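PDB 3QV2: 5-cytosine DNA methyltransferase, which probably transfers a methyl group from S-adenosyl-L-methionine to carbon 5 of cytosine in DNA or tRNA. Local coordinates for residues F41-I46 / V61-S66; P85-N90 / D102-S107; Y89-M94 / V131-E136. One frame throughout, in Å; residues are numbered along the deposited sequence.

Interaction 1 (F41-I46 / V61-S66); sequences FDINEI and VKNLDS. With SAH (S-adenosyl-L-homocysteine), chain B; SO4 (sulfate ion), chain C.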
loop_
_atom_site.group_PDB
_atom_site.type_symbol
_atom_site.label_atom_id
_atom_site.label_comp_id
_atom_site.label_asym_id
_atom_site.label_seq_id
_atom_site.Cartn_x
_atom_site.Cartn_y
_atom_site.Cartn_z
ATOM N N PHE A 41 5.518 -12.053 -6.756
ATOM C CA PHE A 41 5.837 -13.114 -5.806
ATOM C C PHE A 41 5.087 -12.878 -4.500
ATOM O O PHE A 41 5.197 -11.809 -3.899
ATOM C CB PHE A 41 7.342 -13.158 -5.524
ATOM C CG PHE A 41 8.148 -13.838 -6.594
ATOM C CD1 PHE A 41 8.589 -15.141 -6.426
ATOM C CD2 PHE A 41 8.477 -13.172 -7.761
ATOM C CE1 PHE A 41 9.337 -15.767 -7.405
ATOM C CE2 PHE A 41 9.223 -13.793 -8.745
ATOM C CZ PHE A 41 9.654 -15.092 -8.567
ATOM N N ASP A 42 4.326 -13.876 -4.063
ATOM C CA ASP A 42 3.622 -13.796 -2.788
ATOM C C ASP A 42 3.062 -15.163 -2.402
ATOM O O ASP A 42 2.628 -15.931 -3.260
ATOM C CB ASP A 42 2.507 -12.749 -2.848
ATOM C CG ASP A 42 2.077 -12.274 -1.472
ATOM O OD1 ASP A 42 1.836 -13.127 -0.595
ATOM O OD2 ASP A 42 1.992 -11.045 -1.266
ATOM N N ILE A 43 3.083 -15.461 -1.107
ATOM C CA ILE A 43 2.648 -16.762 -0.610
ATOM C C ILE A 43 1.206 -16.747 -0.109
ATOM O O ILE A 43 0.652 -17.790 0.237
ATOM C CB ILE A 43 3.563 -17.255 0.525
ATOM C CG1 ILE A 43 3.512 -16.284 1.706
ATOM C CG2 ILE A 43 4.987 -17.412 0.025
ATOM C CD1 ILE A 43 4.400 -16.683 2.867
ATOM N N ASN A 44 0.603 -15.562 -0.069
ATOM C CA ASN A 44 -0.771 -15.421 0.399
ATOM C C ASN A 44 -1.775 -15.841 -0.672
ATOM O O ASN A 44 -1.976 -15.132 -1.661
ATOM C CB ASN A 44 -1.036 -13.980 0.845
ATOM C CG ASN A 44 -2.327 -13.839 1.626
ATOM O OD1 ASN A 44 -3.407 -13.725 1.046
ATOM N ND2 ASN A 44 -2.223 -13.842 2.950
ATOM N N GLU A 45 -2.403 -16.995 -0.467
ATOM C CA GLU A 45 -3.318 -17.564 -1.453
ATOM C C GLU A 45 -4.475 -16.629 -1.801
ATOM O O GLU A 45 -4.833 -16.482 -2.970
ATOM C CB GLU A 45 -3.853 -18.917 -0.977
ATOM C CG GLU A 45 -2.786 -19.994 -0.842
ATOM C CD GLU A 45 -3.372 -21.368 -0.576
ATOM O OE1 GLU A 45 -4.614 -21.498 -0.562
ATOM O OE2 GLU A 45 -2.586 -22.321 -0.383
ATOM N N ILE A 46 -5.054 -15.999 -0.784
ATOM C CA ILE A 46 -6.176 -15.091 -0.991
ATOM C C ILE A 46 -5.743 -13.861 -1.783
ATOM O O ILE A 46 -6.401 -13.469 -2.748
ATOM C CB ILE A 46 -6.815 -14.655 0.347
ATOM C CG1 ILE A 46 -7.718 -15.763 0.894
ATOM C CG2 ILE A 46 -7.624 -13.382 0.161
ATOM C CD1 ILE A 46 -6.992 -17.050 1.228
ATOM N N VAL A 61 4.672 -18.484 -5.924
ATOM C CA VAL A 61 4.530 -18.727 -4.492
ATOM C C VAL A 61 5.828 -19.185 -3.834
ATOM O O VAL A 61 5.832 -19.589 -2.672
ATOM C CB VAL A 61 3.426 -19.764 -4.202
ATOM C CG1 VAL A 61 2.080 -19.247 -4.677
ATOM C CG2 VAL A 61 3.752 -21.091 -4.867
ATOM N N LYS A 62 6.926 -19.126 -4.579
ATOM C CA LYS A 62 8.233 -19.465 -4.028
ATOM C C LYS A 62 8.557 -18.546 -2.855
ATOM O O LYS A 62 8.562 -17.324 -3.001
ATOM C CB LYS A 62 9.312 -19.355 -5.107
ATOM C CG LYS A 62 10.705 -19.740 -4.639
ATOM C CD LYS A 62 10.745 -21.182 -4.159
ATOM C CE LYS A 62 12.137 -21.573 -3.685
ATOM N NZ LYS A 62 12.218 -23.010 -3.299
ATOM N N ASN A 63 8.823 -19.135 -1.693
ATOM C CA ASN A 63 9.078 -18.352 -0.487
ATOM C C ASN A 63 10.310 -17.463 -0.627
ATOM O O ASN A 63 11.389 -17.935 -0.984
ATOM C CB ASN A 63 9.223 -19.266 0.732
ATOM C CG ASN A 63 8.966 -18.541 2.038
ATOM O OD1 ASN A 63 9.773 -17.722 2.477
ATOM N ND2 ASN A 63 7.838 -18.844 2.671
ATOM N N LEU A 64 10.140 -16.176 -0.340
ATOM C CA LEU A 64 11.202 -15.194 -0.527
ATOM C C LEU A 64 12.296 -15.294 0.532
ATOM O O LEU A 64 13.316 -14.608 0.447
ATOM C CB LEU A 64 10.625 -13.776 -0.561
ATOM C CG LEU A 64 10.110 -13.270 -1.912
ATOM C CD1 LEU A 64 9.390 -14.366 -2.673
ATOM C CD2 LEU A 64 9.207 -12.058 -1.735
ATOM N N ASP A 65 12.084 -16.150 1.525
ATOM C CA ASP A 65 13.087 -16.367 2.563
ATOM C C ASP A 65 14.308 -17.099 2.019
ATOM O O ASP A 65 15.423 -16.902 2.501
ATOM C CB ASP A 65 12.502 -17.164 3.733
ATOM C CG ASP A 65 11.481 -16.376 4.527
ATOM O OD1 ASP A 65 11.436 -15.137 4.381
ATOM O OD2 ASP A 65 10.733 -16.999 5.309
ATOM N N SER A 66 14.094 -17.942 1.012
ATOM C CA SER A 66 15.147 -18.837 0.544
ATOM C C SER A 66 15.291 -18.897 -0.975
ATOM O O SER A 66 16.072 -19.697 -1.489
ATOM C CB SER A 66 14.905 -20.249 1.082
ATOM O OG SER A 66 13.686 -20.778 0.583
HETATM N N SAH B . 1.737 -3.963 -1.495
HETATM C CA SAH B . 0.868 -5.110 -1.674
HETATM C CB SAH B . 0.751 -5.911 -0.384
HETATM C CG SAH B . 1.898 -5.886 0.597
HETATM S SD SAH B . 1.678 -6.775 2.151
HETATM C C SAH B . -0.482 -4.642 -2.155
HETATM O O SAH B . -1.513 -5.327 -1.896
HETATM O OXT SAH B . -0.581 -3.560 -2.827
HETATM C "C5'" SAH B . 3.008 -7.941 2.352
HETATM C "C4'" SAH B . 2.938 -9.222 1.604
HETATM O "O4'" SAH B . 4.169 -9.851 1.695
HETATM C "C3'" SAH B . 1.950 -10.104 2.229
HETATM O "O3'" SAH B . 0.871 -10.276 1.376
HETATM C "C2'" SAH B . 2.598 -11.368 2.468
HETATM O "O2'" SAH B . 1.824 -12.400 1.967
HETATM C "C1'" SAH B . 3.869 -11.281 1.744
HETATM N N9 SAH B . 4.884 -12.093 2.354
HETATM C C8 SAH B . 5.264 -12.190 3.635
HETATM N N7 SAH B . 6.259 -13.090 3.689
HETATM C C5 SAH B . 6.492 -13.553 2.437
HETATM C C6 SAH B . 7.392 -14.483 1.910
HETATM N N6 SAH B . 8.326 -15.173 2.765
HETATM N N1 SAH B . 7.361 -14.719 0.586
HETATM C C2 SAH B . 6.502 -14.091 -0.228
HETATM N N3 SAH B . 5.633 -13.197 0.255
HETATM C C4 SAH B . 5.607 -12.914 1.571
HETATM S S SO4 C . 15.383 -24.265 -4.882
HETATM O O1 SO4 C . 14.580 -24.670 -3.730
HETATM O O2 SO4 C . 16.188 -23.104 -4.518
HETATM O O3 SO4 C . 16.261 -25.363 -5.281
HETATM O O4 SO4 C . 14.497 -23.916 -5.989
#

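Interaction 2 (P85-N90 / D102-S107); sequences PCQPYN and DPRAKS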
loop_
_atom_site.group_PDB
_atom_site.type_symbol
_atom_site.label_atom_id
_atom_site.label_comp_id
_atom_site.label_asym_id
_atom_site.label_seq_id
_atom_site.Cartn_x
_atom_site.Cartn_y
_atom_site.Cartn_z
ATOM N N PRO A 85 6.710 -7.062 4.516
ATOM C CA PRO A 85 5.875 -7.125 5.719
ATOM C C PRO A 85 6.271 -6.024 6.697
ATOM O O PRO A 85 7.462 -5.804 6.920
ATOM C CB PRO A 85 6.209 -8.501 6.294
ATOM C CG PRO A 85 6.564 -9.319 5.099
ATOM C CD PRO A 85 7.267 -8.378 4.157
ATOM N N CYS A 86 5.286 -5.342 7.271
ATOM C CA CYS A 86 5.553 -4.168 8.093
ATOM C C CYS A 86 5.456 -4.451 9.589
ATOM O O CYS A 86 5.777 -3.591 10.409
ATOM C CB CYS A 86 4.591 -3.038 7.722
ATOM S SG CYS A 86 2.848 -3.439 7.990
ATOM N N GLN A 87 5.016 -5.654 9.940
ATOM C CA GLN A 87 4.833 -6.019 11.343
ATOM C C GLN A 87 6.072 -5.786 12.217
ATOM O O GLN A 87 5.962 -5.229 13.309
ATOM C CB GLN A 87 4.361 -7.472 11.474
ATOM C CG GLN A 87 3.018 -7.765 10.822
ATOM C CD GLN A 87 3.157 -8.268 9.399
ATOM O OE1 GLN A 87 4.128 -7.960 8.710
ATOM N NE2 GLN A 87 2.186 -9.057 8.955
ATOM N N PRO A 88 7.255 -6.210 11.741
ATOM C CA PRO A 88 8.465 -6.118 12.570
ATOM C C PRO A 88 8.817 -4.693 12.997
ATOM O O PRO A 88 9.641 -4.514 13.894
ATOM C CB PRO A 88 9.562 -6.655 11.644
ATOM C CG PRO A 88 8.847 -7.509 10.659
ATOM C CD PRO A 88 7.531 -6.838 10.437
ATOM N N TYR A 89 8.199 -3.696 12.374
ATOM C CA TYR A 89 8.656 -2.320 12.536
ATOM C C TYR A 89 7.753 -1.444 13.399
ATOM O O TYR A 89 7.143 -0.490 12.917
ATOM C CB TYR A 89 8.907 -1.692 11.163
ATOM C CG TYR A 89 9.660 -2.632 10.257
ATOM C CD1 TYR A 89 10.985 -2.956 10.514
ATOM C CD2 TYR A 89 9.039 -3.226 9.167
ATOM C CE1 TYR A 89 11.676 -3.830 9.702
ATOM C CE2 TYR A 89 9.724 -4.100 8.348
ATOM C CZ TYR A 89 11.041 -4.400 8.621
ATOM O OH TYR A 89 11.732 -5.270 7.813
ATOM N N ASN A 90 7.681 -1.785 14.682
ATOM C CA ASN A 90 7.064 -0.926 15.682
ATOM C C ASN A 90 8.092 -0.595 16.757
ATOM O O ASN A 90 9.146 -1.230 16.827
ATOM C CB ASN A 90 5.838 -1.597 16.300
ATOM C CG ASN A 90 6.149 -2.964 16.870
ATOM O OD1 ASN A 90 6.797 -3.083 17.909
ATOM N ND2 ASN A 90 5.687 -4.006 16.191
ATOM N N ASP A 102 13.635 -10.631 13.518
ATOM C CA ASP A 102 12.240 -11.001 13.305
ATOM C C ASP A 102 12.090 -11.825 12.028
ATOM O O ASP A 102 12.522 -11.403 10.957
ATOM C CB ASP A 102 11.364 -9.748 13.240
ATOM C CG ASP A 102 9.884 -10.066 13.287
ATOM O OD1 ASP A 102 9.146 -9.360 14.007
ATOM O OD2 ASP A 102 9.455 -11.017 12.604
ATOM N N PRO A 103 11.472 -13.010 12.142
ATOM C CA PRO A 103 11.313 -13.937 11.015
ATOM C C PRO A 103 10.569 -13.329 9.823
ATOM O O PRO A 103 10.788 -13.762 8.692
ATOM C CB PRO A 103 10.510 -15.098 11.619
ATOM C CG PRO A 103 9.921 -14.561 12.885
ATOM C CD PRO A 103 10.898 -13.549 13.385
ATOM N N ARG A 104 9.714 -12.342 10.070
ATOM C CA ARG A 104 8.950 -11.713 8.994
ATOM C C ARG A 104 9.803 -10.744 8.179
ATOM O O ARG A 104 9.373 -10.253 7.136
ATOM C CB ARG A 104 7.720 -10.991 9.543
ATOM C CG ARG A 104 6.789 -11.875 10.354
ATOM C CD ARG A 104 6.757 -11.433 11.805
ATOM N NE ARG A 104 5.436 -10.966 12.206
ATOM C CZ ARG A 104 5.200 -10.216 13.278
ATOM N NH1 ARG A 104 6.200 -9.831 14.061
ATOM N NH2 ARG A 104 3.961 -9.842 13.564
ATOM N N ALA A 105 11.009 -10.467 8.664
ATOM C CA ALA A 105 11.935 -9.593 7.955
ATOM C C ALA A 105 12.963 -10.417 7.188
ATOM O O ALA A 105 13.755 -9.879 6.416
ATOM C CB ALA A 105 12.626 -8.655 8.929
ATOM N N LYS A 106 12.936 -11.727 7.410
ATOM C CA LYS A 106 13.907 -12.639 6.815
ATOM C C LYS A 106 13.923 -12.565 5.289
ATOM O O LYS A 106 14.982 -12.658 4.666
ATOM C CB LYS A 106 13.632 -14.074 7.272
ATOM C CG LYS A 106 14.719 -15.070 6.908
ATOM C CD LYS A 106 14.483 -16.413 7.580
ATOM C CE LYS A 106 15.612 -17.388 7.291
ATOM N NZ LYS A 106 15.721 -17.700 5.839
ATOM N N SER A 107 12.750 -12.393 4.691
ATOM C CA SER A 107 12.637 -12.355 3.236
ATOM C C SER A 107 13.296 -11.120 2.619
ATOM O O SER A 107 14.000 -11.224 1.616
ATOM C CB SER A 107 11.170 -12.452 2.806
ATOM O OG SER A 107 10.368 -11.516 3.505
#

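Interaction 3 (Y89-M94 / V131-E136); sequences YNNSIM and VPLFKE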
loop_
_atom_site.group_PDB
_atom_site.type_symbol
_atom_site.label_atom_id
_atom_site.label_comp_id
_atom_site.label_asym_id
_atom_site.label_seq_id
_atom_site.Cartn_x
_atom_site.Cartn_y
_atom_site.Cartn_z
ATOM N N TYR A 89 8.199 -3.696 12.374
ATOM C CA TYR A 89 8.656 -2.320 12.536
ATOM C C TYR A 89 7.753 -1.444 13.399
ATOM O O TYR A 89 7.143 -0.490 12.917
ATOM C CB TYR A 89 8.907 -1.692 11.163
ATOM C CG TYR A 89 9.660 -2.632 10.257
ATOM C CD1 TYR A 89 10.985 -2.956 10.514
ATOM C CD2 TYR A 89 9.039 -3.226 9.167
ATOM C CE1 TYR A 89 11.676 -3.830 9.702
ATOM C CE2 TYR A 89 9.724 -4.100 8.348
ATOM C CZ TYR A 89 11.041 -4.400 8.621
ATOM O OH TYR A 89 11.732 -5.270 7.813
ATOM N N ASN A 90 7.681 -1.785 14.682
ATOM C CA ASN A 90 7.064 -0.926 15.682
ATOM C C ASN A 90 8.092 -0.595 16.757
ATOM O O ASN A 90 9.146 -1.230 16.827
ATOM C CB ASN A 90 5.838 -1.597 16.300
ATOM C CG ASN A 90 6.149 -2.964 16.870
ATOM O OD1 ASN A 90 6.797 -3.083 17.909
ATOM N ND2 ASN A 90 5.687 -4.006 16.191
ATOM N N ASN A 91 7.791 0.394 17.592
ATOM C CA ASN A 91 8.721 0.819 18.637
ATOM C C ASN A 91 9.019 -0.273 19.662
ATOM O O ASN A 91 10.127 -0.348 20.192
ATOM C CB ASN A 91 8.213 2.085 19.332
ATOM C CG ASN A 91 8.345 3.321 18.462
ATOM O OD1 ASN A 91 9.368 3.528 17.808
ATOM N ND2 ASN A 91 7.307 4.149 18.447
ATOM N N SER A 92 8.033 -1.120 19.935
ATOM C CA SER A 92 8.213 -2.210 20.884
ATOM C C SER A 92 9.323 -3.155 20.433
ATOM O O SER A 92 10.266 -3.425 21.178
ATOM C CB SER A 92 6.907 -2.986 21.061
ATOM O OG SER A 92 7.076 -4.070 21.961
ATOM N N ILE A 93 9.200 -3.650 19.206
ATOM C CA ILE A 93 10.161 -4.589 18.641
ATOM C C ILE A 93 11.501 -3.924 18.342
ATOM O O ILE A 93 12.557 -4.509 18.573
ATOM C CB ILE A 93 9.623 -5.219 17.341
ATOM C CG1 ILE A 93 8.398 -6.085 17.638
ATOM C CG2 ILE A 93 10.703 -6.039 16.652
ATOM C CD1 ILE A 93 7.750 -6.671 16.403
ATOM N N MET A 94 11.449 -2.698 17.831
ATOM C CA MET A 94 12.656 -1.997 17.408
ATOM C C MET A 94 13.502 -1.481 18.571
ATOM O O MET A 94 14.729 -1.455 18.485
ATOM C CB MET A 94 12.311 -0.858 16.445
ATOM C CG MET A 94 11.934 -1.329 15.047
ATOM S SD MET A 94 11.345 0.004 13.983
ATOM C CE MET A 94 12.670 1.197 14.161
ATOM N N VAL A 131 5.987 1.213 6.440
ATOM C CA VAL A 131 5.539 2.149 7.465
ATOM C C VAL A 131 6.684 3.066 7.887
ATOM O O VAL A 131 7.853 2.702 7.754
ATOM C CB VAL A 131 4.978 1.409 8.697
ATOM C CG1 VAL A 131 3.697 0.676 8.332
ATOM C CG2 VAL A 131 6.009 0.441 9.250
ATOM N N PRO A 132 6.348 4.265 8.390
ATOM C CA PRO A 132 7.334 5.278 8.781
ATOM C C PRO A 132 8.488 4.724 9.617
ATOM O O PRO A 132 9.645 5.044 9.341
ATOM C CB PRO A 132 6.503 6.259 9.611
ATOM C CG PRO A 132 5.147 6.179 8.999
ATOM C CD PRO A 132 4.967 4.742 8.584
ATOM N N LEU A 133 8.180 3.901 10.616
ATOM C CA LEU A 133 9.204 3.381 11.521
ATOM C C LEU A 133 10.248 2.512 10.825
ATOM O O LEU A 133 11.332 2.286 11.361
ATOM C CB LEU A 133 8.564 2.614 12.683
ATOM C CG LEU A 133 7.930 3.481 13.774
ATOM C CD1 LEU A 133 7.249 2.620 14.826
ATOM C CD2 LEU A 133 8.984 4.374 14.406
ATOM N N PHE A 134 9.920 2.023 9.634
ATOM C CA PHE A 134 10.863 1.225 8.858
ATOM C C PHE A 134 12.129 2.030 8.589
ATOM O O PHE A 134 13.233 1.488 8.567
ATOM C CB PHE A 134 10.227 0.785 7.539
ATOM C CG PHE A 134 11.103 -0.110 6.708
ATOM C CD1 PHE A 134 11.430 -1.382 7.145
ATOM C CD2 PHE A 134 11.585 0.316 5.481
ATOM C CE1 PHE A 134 12.230 -2.210 6.380
ATOM C CE2 PHE A 134 12.384 -0.508 4.711
ATOM C CZ PHE A 134 12.706 -1.772 5.161
ATOM N N LYS A 135 11.953 3.333 8.395
ATOM C CA LYS A 135 13.065 4.240 8.138
ATOM C C LYS A 135 14.118 4.187 9.243
ATOM O O LYS A 135 15.303 4.402 8.992
ATOM C CB LYS A 135 12.548 5.671 7.972
ATOM C CG LYS A 135 13.635 6.726 7.844
ATOM C CD LYS A 135 13.036 8.118 7.720
ATOM C CE LYS A 135 14.119 9.182 7.685
ATOM N NZ LYS A 135 15.064 8.967 6.555
ATOM N N GLU A 136 13.682 3.897 10.465
ATOM C CA GLU A 136 14.585 3.873 11.613
ATOM C C GLU A 136 14.991 2.460 12.029
ATOM O O GLU A 136 15.727 2.283 13.000
ATOM C CB GLU A 136 13.954 4.596 12.807
ATOM C CG GLU A 136 14.644 5.898 13.185
ATOM C CD GLU A 136 14.392 7.005 12.182
ATOM O OE1 GLU A 136 13.216 7.234 11.828
ATOM O OE2 GLU A 136 15.370 7.646 11.744
#

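Interaction 1 (F41-I46 / V61-S66)
The phenyl ring of F41 turns an edge toward the backbone of K62, with CD1 4.1 Å from K62 O near the ring plane, while L64 CD1 comes to the ring obliquely and packs on F41 CB; a buried, apolar phenyl suits this place. The second flat group is the adenine of S-adenosyl-L-homocysteine, gripped between I43 and L64. This is the cofactor end of a Rossmann-like class I methyltransferase fold, where the loop leaving strand 36-41 holds the ribose and the loop at 61-66 reads the base. I43 lies over one adenine face, its CD1 3.8 Å from SAH C6. L64 meets the opposite face near the rim, its CD2 3.7 Å from SAH C2. Branched aliphatics suit both places: they cover the faces, which offer no hydrogen-bonding groups, and leave the polar edge to N63 and L64 N. At that edge N63 OD1 accepts a hydrogen bond from SAH N6 at 2.9 Å, and L64 N donates to SAH N1 at 3.3 Å. N63 OD1 also accepts from D65 N on a lone pair, an Asx turn that fixes the amide.

D42 points away from V61-S66, and with CG anti to the backbone N (chi1 -160°) its carboxylate faces the ribose. OD1 accepts a hydrogen bond from SAH O2' at 2.7 Å and OD2 one from SAH O3' at 3.0 Å, matching the ribose diol. OD1 further accepts from N44 N in another Asx turn, and OD2 from G19 N. The loops themselves meet at V61 CA, whose C-H points at D42 O over 3.6 Å (155° at the hydrogen).

Interaction 2 (P85-N90 / D102-S107)
Van der Waals contact between P85, Q87, P88 and Y89 and the residues D102, R104 and A105 joins the loop after strand 79-82, which carries the predicted active-site C86, to the approach of helix 106-115. The sequence PCQ at the start of this loop is the catalytic motif of C5-methyltransferases, and a type I turn runs from C86 to Y89. P88 lies at the middle of the contact: its CG is 3.8 Å from R104 CB, and its CB is 3.6 Å from D102 OD1. Its compact apolar ring suits this place, packing on both neighbours. Beside it, Q87 CB sits over one face of the R104 guanidinium, offset toward the rim and 3.2 Å from NH2. D102 helps to orient the guanidinium: NH1 donates to the syn lone pair of D102 OD1 at 3.0 Å, a salt bridge lying close to the guanidinium plane. At the cofactor end P85 CG packs 3.6 Å from R104 O, while P85 itself touches the bound SAH. The phenol oxygen Y89 OH reaches A105 CB at 3.7 Å, where a small methyl fits. Behind them, Y89 and A105 both rest on V139 of helix 138-149, and Y89 also touches N130 of strand 125-130.

Interaction 3 (Y89-M94 / V131-E136)
Y89 offers one face of its ring to the edge of F134, a T-shaped (edge-to-face) pair with centroids 4.6 Å apart and planes at 75°. It ties the loop leading into helix 91-94, beyond the loop of the predicted active-site cysteine, to the turn that follows strand 125-130 of the Rossmann-like sheet; V131 closes the ENV sequence known as a conserved motif of C5-methyltransferases. F134 CD1 stands 3.3 Å above the middle of the tyrosine ring. F134 can do this because its CG is anti to the backbone N (chi1 -177°), which sends the side chain along that of Y89, pointing the same way, with its ring turned edge-on to the tyrosine face. Two aromatic residues suit the place, for an edge of C-H groups is drawn to a pi face, and F134 has further support from V139 and F140 of helix 138-149.

Nearer the backbone, V131 CG2 meets Y89 CB at 4.1 Å, and V131 also stands close to C86. L133 packs on the backbone of Y89 and N90 and on N91: its CB lies 3.4 Å from Y89 O, its CD1 meets N90 CA, and its CD2 reaches N91 OD1 at 3.5 Å. The helix it leans on begins with N90 as N-cap, whose OD1 accepts from I93 N at 2.8 Å, the donor tilted off the carbonyl plane. Asparagine serves well here, its short amide folding back over the first turn. M94, flexible and unbranched, bends at chi3 to bring its methyl across, where CE lies 3.3 Å from L133 O and 3.9 Å from E136 CB.

The contacts follow the chain in order, at the loops following strands 36-41, 79-82 and 125-130 of one six-stranded mixed sheet. Interaction 1 closes before interaction 2 opens, and interaction 3 starts from the same loop as interaction 2, sharing Y89 and N90. About 15 Å separates the centres of interactions 1 and 2. About 10 Å separates those of interactions 2 and 3. Interactions 1 and 3 do not touch, their centres being about 23 Å apart. L64 packs on S107, linking the adenine pocket to helix 106-115, while C86 packs on V131 and P88 on I93. This places the predicted active-site cysteine beside the pocket of the bound S-adenosyl-L-homocysteine.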